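PDB 1WOZ: 177aa long conserved hypothetical protein (ST1454) from Sulfolobus tokodaii, which probably transfers an adenosyl group from ATP to the cobalt of cob(I)alamin, as a trimeric PduO-type corrinoid adenosyltransferase. Local coordinates for residues 26-30 with 127-131; 81-86 with 144-149. One frame throughout, in Å; residues are numbered along the deposited sequence.

Contact 1 of 2, residues 26-30 with 127-131; sequences NFLGD and NAVKY
Two aromatic rings and a carboxylate fill the space between residues 26-30 and 127-131. One face of the Phe27 ring carries Tyr131 CD2 and Ala128 CA, and Ala128 CB comes to 3.4 Å from Phe27 CZ. The rings of Phe27 and Tyr131 meet obliquely, planes at 36°, with Tyr131 CD2 3.5 Å from Phe27 CG. At the edge of the Tyr131 ring, in its plane, sits Asp30 OD2, while the carbonyl of Asn127, one turn back, lies over a face toward the rim.

Asp30 OD2 takes two bonds. Tyr131 OH donates to it at 2.5 Å, a short bond, and Asn127 ND2 at 2.9 Å, nearly straight at 160°. The donors arrive from opposite faces of the carboxylate, which restrains its rotation. Asp30 CG lies beside its backbone N (chi1 -69°), which carries the carboxylate across to the other helix. Asn26 CB packs against Tyr131 OH, while its amide turns back to Ser22 O and takes a bond from Arg126 of the second subunit.

The two segments run antiparallel, their axes 10.4 Å apart at closest approach. Helix 23-44 thus packs against helix 109-134 in the bundle, and Phe27 also reaches Leu68 of helix 48-69 and Ile142 of helix 140-163.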
ATOM      1  N   ASN A  26       7.025 -11.844   9.600  1.00 23.45           N
ATOM      2  CA  ASN A  26       6.600 -11.274   8.319  1.00 23.35           C
ATOM      3  C   ASN A  26       5.124 -11.587   7.998  1.00 22.34           C
ATOM      4  O   ASN A  26       4.403 -10.729   7.495  1.00 21.99           O
ATOM      5  CB  ASN A  26       7.510 -11.774   7.197  1.00 24.87           C
ATOM      6  CG  ASN A  26       8.785 -10.948   7.071  1.00 28.41           C
ATOM      7  OD1 ASN A  26       8.755  -9.795   6.628  1.00 30.88           O
ATOM      8  ND2 ASN A  26       9.909 -11.527   7.465  1.00 30.43           N
ATOM      9  N   PHE A  27       4.673 -12.808   8.283  1.00 21.18           N
ATOM     10  CA  PHE A  27       3.284 -13.183   8.038  1.00 21.10           C
ATOM     11  C   PHE A  27       2.380 -12.299   8.915  1.00 20.20           C
ATOM     12  O   PHE A  27       1.384 -11.738   8.440  1.00 19.31           O
ATOM     13  CB  PHE A  27       3.073 -14.677   8.368  1.00 21.82           C
ATOM     14  CG  PHE A  27       1.859 -15.294   7.716  1.00 20.77           C
ATOM     15  CD1 PHE A  27       1.737 -16.683   7.638  1.00 23.12           C
ATOM     16  CD2 PHE A  27       0.830 -14.504   7.192  1.00 21.93           C
ATOM     17  CE1 PHE A  27       0.612 -17.280   7.053  1.00 20.90           C
ATOM     18  CE2 PHE A  27      -0.299 -15.093   6.597  1.00 21.03           C
ATOM     19  CZ  PHE A  27      -0.405 -16.490   6.531  1.00 20.96           C
ATOM     20  N   LEU A  28       2.717 -12.185  10.197  1.00 19.40           N
ATOM     21  CA  LEU A  28       1.943 -11.336  11.102  1.00 20.17           C
ATOM     22  C   LEU A  28       1.988  -9.878  10.614  1.00 19.19           C
ATOM     23  O   LEU A  28       0.997  -9.161  10.717  1.00 19.38           O
ATOM     24  CB  LEU A  28       2.491 -11.425  12.533  1.00 18.84           C
ATOM     25  CG  LEU A  28       2.364 -12.805  13.198  1.00 18.67           C
ATOM     26  CD1 LEU A  28       3.082 -12.776  14.571  1.00 20.89           C
ATOM     27  CD2 LEU A  28       0.877 -13.151  13.386  1.00 19.80           C
ATOM     28  N   GLY A  29       3.130  -9.446  10.091  1.00 19.58           N
ATOM     29  CA  GLY A  29       3.229  -8.081   9.581  1.00 17.95           C
ATOM     30  C   GLY A  29       2.307  -7.887   8.379  1.00 18.27           C
ATOM     31  O   GLY A  29       1.636  -6.842   8.251  1.00 17.67           O
ATOM     32  N   ASP A  30       2.263  -8.877   7.486  1.00 16.90           N
ATOM     33  CA  ASP A  30       1.384  -8.784   6.308  1.00 17.45           C
ATOM     34  C   ASP A  30      -0.092  -8.750   6.728  1.00 17.87           C
ATOM     35  O   ASP A  30      -0.893  -8.008   6.155  1.00 15.67           O
ATOM     36  CB  ASP A  30       1.616  -9.965   5.351  1.00 19.06           C
ATOM     37  CG  ASP A  30       2.964  -9.902   4.675  1.00 21.41           C
ATOM     38  OD1 ASP A  30       3.598  -8.827   4.692  1.00 20.70           O
ATOM     39  OD2 ASP A  30       3.397 -10.928   4.118  1.00 23.65           O
ATOM     40  N   ASN A 127       2.117 -14.455  -0.271  1.00 23.85           N
ATOM     41  CA  ASN A 127       3.178 -14.571   0.732  1.00 24.37           C
ATOM     42  C   ASN A 127       2.910 -15.762   1.673  1.00 24.88           C
ATOM     43  O   ASN A 127       3.834 -16.489   2.043  1.00 25.41           O
ATOM     44  CB  ASN A 127       3.303 -13.276   1.548  1.00 23.52           C
ATOM     45  CG  ASN A 127       3.765 -12.098   0.705  1.00 26.65           C
ATOM     46  OD1 ASN A 127       4.150 -12.264  -0.454  1.00 28.30           O
ATOM     47  ND2 ASN A 127       3.734 -10.902   1.285  1.00 25.86           N
ATOM     48  N   ALA A 128       1.649 -15.966   2.052  1.00 25.18           N
ATOM     49  CA  ALA A 128       1.302 -17.079   2.932  1.00 26.61           C
ATOM     50  C   ALA A 128       1.747 -18.412   2.335  1.00 28.49           C
ATOM     51  O   ALA A 128       2.267 -19.278   3.050  1.00 29.17           O
ATOM     52  CB  ALA A 128      -0.202 -17.099   3.206  1.00 26.63           C
ATOM     53  N   VAL A 129       1.542 -18.589   1.034  1.00 28.95           N
ATOM     54  CA  VAL A 129       1.971 -19.812   0.366  1.00 30.38           C
ATOM     55  C   VAL A 129       3.488 -19.949   0.513  1.00 30.40           C
ATOM     56  O   VAL A 129       4.006 -21.032   0.782  1.00 30.38           O
ATOM     57  CB  VAL A 129       1.593 -19.796  -1.131  1.00 30.43           C
ATOM     58  CG1 VAL A 129       2.187 -21.016  -1.833  1.00 30.75           C
ATOM     59  CG2 VAL A 129       0.078 -19.812  -1.274  1.00 29.96           C
ATOM     60  N   LYS A 130       4.206 -18.845   0.359  1.00 30.57           N
ATOM     61  CA  LYS A 130       5.655 -18.866   0.510  1.00 32.25           C
ATOM     62  C   LYS A 130       6.065 -19.146   1.966  1.00 33.27           C
ATOM     63  O   LYS A 130       7.009 -19.905   2.218  1.00 32.65           O
ATOM     64  CB  LYS A 130       6.245 -17.529   0.058  1.00 35.04           C
ATOM     65  CG  LYS A 130       7.737 -17.368   0.282  1.00 38.87           C
ATOM     66  CD  LYS A 130       8.205 -15.968  -0.109  1.00 42.41           C
ATOM     67  CE  LYS A 130       7.488 -14.877   0.691  1.00 44.38           C
ATOM     68  NZ  LYS A 130       7.917 -13.494   0.299  1.00 46.76           N
ATOM     69  N   TYR A 131       5.362 -18.553   2.927  1.00 31.00           N
ATOM     70  CA  TYR A 131       5.717 -18.765   4.327  1.00 31.81           C
ATOM     71  C   TYR A 131       5.475 -20.200   4.756  1.00 33.30           C
ATOM     72  O   TYR A 131       6.177 -20.714   5.635  1.00 32.97           O
ATOM     73  CB  TYR A 131       4.913 -17.853   5.249  1.00 29.74           C
ATOM     74  CG  TYR A 131       5.097 -16.386   4.984  1.00 27.50           C
ATOM     75  CD1 TYR A 131       6.367 -15.848   4.747  1.00 27.79           C
ATOM     76  CD2 TYR A 131       4.005 -15.523   5.007  1.00 25.51           C
ATOM     77  CE1 TYR A 131       6.535 -14.473   4.533  1.00 26.95           C
ATOM     78  CE2 TYR A 131       4.161 -14.165   4.802  1.00 25.85           C
ATOM     79  CZ  TYR A 131       5.417 -13.640   4.564  1.00 25.30           C
ATOM     80  OH  TYR A 131       5.537 -12.287   4.355  1.00 25.77           O
TER

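Contact 2 of 2, residues 81-86 with 144-149; sequences YVKWLE and VYLNRL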
ATOM      1  N   TYR A  81     -15.428 -20.436   9.256  1.00 32.89           N
ATOM      2  CA  TYR A  81     -14.919 -19.092   8.990  1.00 31.19           C
ATOM      3  C   TYR A  81     -15.025 -18.857   7.488  1.00 31.51           C
ATOM      4  O   TYR A  81     -15.521 -17.830   7.030  1.00 32.06           O
ATOM      5  CB  TYR A  81     -13.439 -18.988   9.344  1.00 30.66           C
ATOM      6  CG  TYR A  81     -13.113 -18.782  10.800  1.00 31.16           C
ATOM      7  CD1 TYR A  81     -12.744 -17.518  11.280  1.00 30.31           C
ATOM      8  CD2 TYR A  81     -13.128 -19.849  11.691  1.00 30.35           C
ATOM      9  CE1 TYR A  81     -12.391 -17.330  12.615  1.00 30.30           C
ATOM     10  CE2 TYR A  81     -12.778 -19.671  13.025  1.00 31.17           C
ATOM     11  CZ  TYR A  81     -12.409 -18.414  13.475  1.00 30.48           C
ATOM     12  OH  TYR A  81     -12.019 -18.264  14.780  1.00 32.73           O
ATOM     13  N   VAL A  82     -14.509 -19.809   6.723  1.00 30.36           N
ATOM     14  CA  VAL A  82     -14.529 -19.698   5.271  1.00 30.73           C
ATOM     15  C   VAL A  82     -15.977 -19.635   4.761  1.00 31.30           C
ATOM     16  O   VAL A  82     -16.299 -18.847   3.874  1.00 29.43           O
ATOM     17  CB  VAL A  82     -13.788 -20.902   4.642  1.00 31.97           C
ATOM     18  CG1 VAL A  82     -13.923 -20.882   3.120  1.00 32.74           C
ATOM     19  CG2 VAL A  82     -12.315 -20.863   5.051  1.00 31.88           C
ATOM     20  N   LYS A  83     -16.847 -20.456   5.350  1.00 30.65           N
ATOM     21  CA  LYS A  83     -18.254 -20.516   4.956  1.00 30.40           C
ATOM     22  C   LYS A  83     -18.923 -19.146   4.967  1.00 28.50           C
ATOM     23  O   LYS A  83     -19.532 -18.738   3.988  1.00 26.66           O
ATOM     24  CB  LYS A  83     -19.027 -21.434   5.899  1.00 33.31           C
ATOM     25  CG  LYS A  83     -20.523 -21.383   5.686  1.00 38.46           C
ATOM     26  CD  LYS A  83     -20.958 -22.366   4.609  1.00 43.68           C
ATOM     27  CE  LYS A  83     -21.031 -23.794   5.178  1.00 46.06           C
ATOM     28  NZ  LYS A  83     -19.766 -24.264   5.849  1.00 47.07           N
ATOM     29  N   TRP A  84     -18.826 -18.460   6.102  1.00 25.38           N
ATOM     30  CA  TRP A  84     -19.402 -17.138   6.247  1.00 24.93           C
ATOM     31  C   TRP A  84     -18.917 -16.196   5.114  1.00 22.42           C
ATOM     32  O   TRP A  84     -19.701 -15.438   4.565  1.00 20.75           O
ATOM     33  CB  TRP A  84     -19.012 -16.570   7.619  1.00 28.51           C
ATOM     34  CG  TRP A  84     -19.398 -15.170   7.752  1.00 31.20           C
ATOM     35  CD1 TRP A  84     -20.674 -14.677   7.834  1.00 32.56           C
ATOM     36  CD2 TRP A  84     -18.530 -14.032   7.658  1.00 29.88           C
ATOM     37  NE1 TRP A  84     -20.651 -13.301   7.784  1.00 33.58           N
ATOM     38  CE2 TRP A  84     -19.352 -12.881   7.672  1.00 31.41           C
ATOM     39  CE3 TRP A  84     -17.143 -13.876   7.565  1.00 30.45           C
ATOM     40  CZ2 TRP A  84     -18.826 -11.581   7.590  1.00 30.44           C
ATOM     41  CZ3 TRP A  84     -16.619 -12.576   7.487  1.00 29.68           C
ATOM     42  CH2 TRP A  84     -17.469 -11.451   7.497  1.00 26.99           C
ATOM     43  N   LEU A  85     -17.628 -16.241   4.774  1.00 22.83           N
ATOM     44  CA  LEU A  85     -17.109 -15.378   3.694  1.00 22.60           C
ATOM     45  C   LEU A  85     -17.818 -15.693   2.370  1.00 22.85           C
ATOM     46  O   LEU A  85     -18.233 -14.800   1.643  1.00 23.45           O
ATOM     47  CB  LEU A  85     -15.606 -15.581   3.508  1.00 21.03           C
ATOM     48  CG  LEU A  85     -14.696 -15.148   4.666  1.00 20.29           C
ATOM     49  CD1 LEU A  85     -13.290 -15.562   4.357  1.00 18.75           C
ATOM     50  CD2 LEU A  85     -14.795 -13.638   4.871  1.00 18.55           C
ATOM     51  N   GLU A  86     -17.959 -16.973   2.072  1.00 23.05           N
ATOM     52  CA  GLU A  86     -18.626 -17.397   0.843  1.00 25.17           C
ATOM     53  C   GLU A  86     -20.102 -17.006   0.789  1.00 24.53           C
ATOM     54  O   GLU A  86     -20.591 -16.588  -0.262  1.00 24.96           O
ATOM     55  CB  GLU A  86     -18.484 -18.905   0.682  1.00 25.31           C
ATOM     56  CG  GLU A  86     -17.039 -19.341   0.729  1.00 27.67           C
ATOM     57  CD  GLU A  86     -16.874 -20.847   0.660  1.00 31.68           C
ATOM     58  OE1 GLU A  86     -17.695 -21.566   1.269  1.00 33.14           O
ATOM     59  OE2 GLU A  86     -15.912 -21.306   0.017  1.00 31.93           O
ATOM     60  N   VAL A 144      -6.911 -20.609   2.706  1.00 21.12           N
ATOM     61  CA  VAL A 144      -8.250 -20.657   2.122  1.00 21.63           C
ATOM     62  C   VAL A 144      -9.062 -19.422   2.524  1.00 20.90           C
ATOM     63  O   VAL A 144      -9.765 -18.822   1.683  1.00 19.98           O
ATOM     64  CB  VAL A 144      -9.025 -21.910   2.559  1.00 21.33           C
ATOM     65  CG1 VAL A 144     -10.390 -21.947   1.862  1.00 22.58           C
ATOM     66  CG2 VAL A 144      -8.200 -23.160   2.203  1.00 24.04           C
ATOM     67  N   TYR A 145      -8.956 -19.030   3.794  1.00 17.55           N
ATOM     68  CA  TYR A 145      -9.687 -17.866   4.280  1.00 18.99           C
ATOM     69  C   TYR A 145      -9.270 -16.624   3.463  1.00 18.71           C
ATOM     70  O   TYR A 145     -10.127 -15.870   2.972  1.00 18.77           O
ATOM     71  CB  TYR A 145      -9.386 -17.624   5.772  1.00 18.90           C
ATOM     72  CG  TYR A 145     -10.179 -16.495   6.393  1.00 19.64           C
ATOM     73  CD1 TYR A 145     -11.377 -16.740   7.065  1.00 18.63           C
ATOM     74  CD2 TYR A 145      -9.736 -15.173   6.299  1.00 17.31           C
ATOM     75  CE1 TYR A 145     -12.109 -15.704   7.625  1.00 19.71           C
ATOM     76  CE2 TYR A 145     -10.460 -14.130   6.857  1.00 16.96           C
ATOM     77  CZ  TYR A 145     -11.639 -14.392   7.518  1.00 19.33           C
ATOM     78  OH  TYR A 145     -12.360 -13.368   8.076  1.00 18.65           O
ATOM     79  N   LEU A 146      -7.961 -16.438   3.318  1.00 19.33           N
ATOM     80  CA  LEU A 146      -7.414 -15.299   2.582  1.00 20.03           C
ATOM     81  C   LEU A 146      -7.891 -15.285   1.127  1.00 21.31           C
ATOM     82  O   LEU A 146      -8.203 -14.220   0.588  1.00 20.31           O
ATOM     83  CB  LEU A 146      -5.885 -15.325   2.651  1.00 19.66           C
ATOM     84  CG  LEU A 146      -5.301 -14.961   4.033  1.00 19.14           C
ATOM     85  CD1 LEU A 146      -3.807 -15.189   4.002  1.00 19.27           C
ATOM     86  CD2 LEU A 146      -5.631 -13.480   4.410  1.00 19.88           C
ATOM     87  N   ASN A 147      -7.951 -16.462   0.503  1.00 20.82           N
ATOM     88  CA  ASN A 147      -8.423 -16.585  -0.881  1.00 21.76           C
ATOM     89  C   ASN A 147      -9.888 -16.156  -0.987  1.00 21.95           C
ATOM     90  O   ASN A 147     -10.255 -15.391  -1.895  1.00 22.60           O
ATOM     91  CB  ASN A 147      -8.215 -18.030  -1.371  1.00 23.70           C
ATOM     92  CG  ASN A 147      -8.728 -18.268  -2.808  1.00 26.10           C
ATOM     93  OD1 ASN A 147      -9.893 -18.603  -3.013  1.00 27.39           O
ATOM     94  ND2 ASN A 147      -7.850 -18.100  -3.791  1.00 25.62           N
ATOM     95  N   ARG A 148     -10.727 -16.616  -0.063  1.00 19.73           N
ATOM     96  CA  ARG A 148     -12.152 -16.266  -0.069  1.00 20.12           C
ATOM     97  C   ARG A 148     -12.354 -14.795   0.241  1.00 19.81           C
ATOM     98  O   ARG A 148     -13.312 -14.180  -0.229  1.00 18.47           O
ATOM     99  CB  ARG A 148     -12.928 -17.042   1.002  1.00 21.28           C
ATOM    100  CG  ARG A 148     -13.394 -18.461   0.667  1.00 25.85           C
ATOM    101  CD  ARG A 148     -12.898 -19.023  -0.635  1.00 28.85           C
ATOM    102  NE  ARG A 148     -13.250 -20.441  -0.714  1.00 29.87           N
ATOM    103  CZ  ARG A 148     -12.477 -21.371  -1.249  1.00 30.81           C
ATOM    104  NH1 ARG A 148     -11.314 -21.039  -1.767  1.00 30.43           N
ATOM    105  NH2 ARG A 148     -12.847 -22.643  -1.225  1.00 32.92           N
ATOM    106  N   LEU A 149     -11.478 -14.241   1.079  1.00 17.81           N
ATOM    107  CA  LEU A 149     -11.618 -12.837   1.433  1.00 17.94           C
ATOM    108  C   LEU A 149     -11.460 -11.931   0.220  1.00 16.88           C
ATOM    109  O   LEU A 149     -12.201 -10.955   0.072  1.00 17.31           O
ATOM    110  CB  LEU A 149     -10.590 -12.458   2.504  1.00 17.09           C
ATOM    111  CG  LEU A 149     -10.512 -10.982   2.890  1.00 16.34           C
ATOM    112  CD1 LEU A 149     -11.828 -10.500   3.423  1.00 17.90           C
ATOM    113  CD2 LEU A 149      -9.415 -10.829   3.977  1.00 19.38           C
TER
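Residues 81-86 and 144-149 are helical turns running side by side in the same direction, nearly parallel, with axes 9.3 Å apart at closest approach. They belong to helices 79-96 and 140-163 of the five-helix bundle characteristic of PduO-type adenosyltransferases. Val82 faces Tyr145 at the closest point, their CA atoms 5.3 Å apart, and one turn later Leu85 comes level with Arg148.

Leu85 is the central apolar side chain. Its CD1 stands over the middle of the Tyr145 ring, 3.5 Å from the centroid and 14° off the normal, a CH-pi contact; the same methyl also touches Arg148 CB. Tyr145 CG is anti to the backbone N (chi1 -176°), and this swings the ring toward helix 79-96 to receive the methyl. Tyr81 CB comes up to the edge of that ring. The tyrosine hydroxyls reach helix 48-69, Tyr145 OH bonding Glu60 and Tyr81 OH bonding Glu63, while Trp84 makes a cation-pi contact with Arg56.

On the other flank Val82 splits its branches: CG2 rests on Val144 CG1, and CG1 meets Arg148 CG at 3.5 Å. The arginine bends at chi2 (7°), an eclipsed torsion, bringing its guanidinium over Val144 CG1, which covers the centre of one face. In the guanidinium plane, NH1 donates to Asn147 OD1 in its own helix, so the group is tied at two points. Its plane is nearly that of the Glu86 carboxylate, and the salt bridge between them is a straight single bond: Arg148 NE reaches the anti side of Glu86 OE2 at 2.9 Å.

Overall arrangement
Contacts 1 and 2 have centres about 17 Å apart, and each joins two helices of one bundle that are not neighbours in the sequence. Helices 109-134 and 140-163 follow each other in the chain and link the two directly: Ala128 CB of contact 1 packs against Leu146 CD1 of contact 2, 4.2 Å away. Their segments alternate along the sequence. Helix 48-69 touches both, through Phe27 in contact 1 and Tyr145 in contact 2. The side chain of Phe27 is about 9 Å from a bound polyether and that of Tyr145 about 10 Å from one; Asp32, Asn35 and Leu61 line polyether-binding pockets. The third subunit packs on helices 109-134 and 140-163, its Asp21 against Val129 and Lys130 and its Lys20 against Asn147.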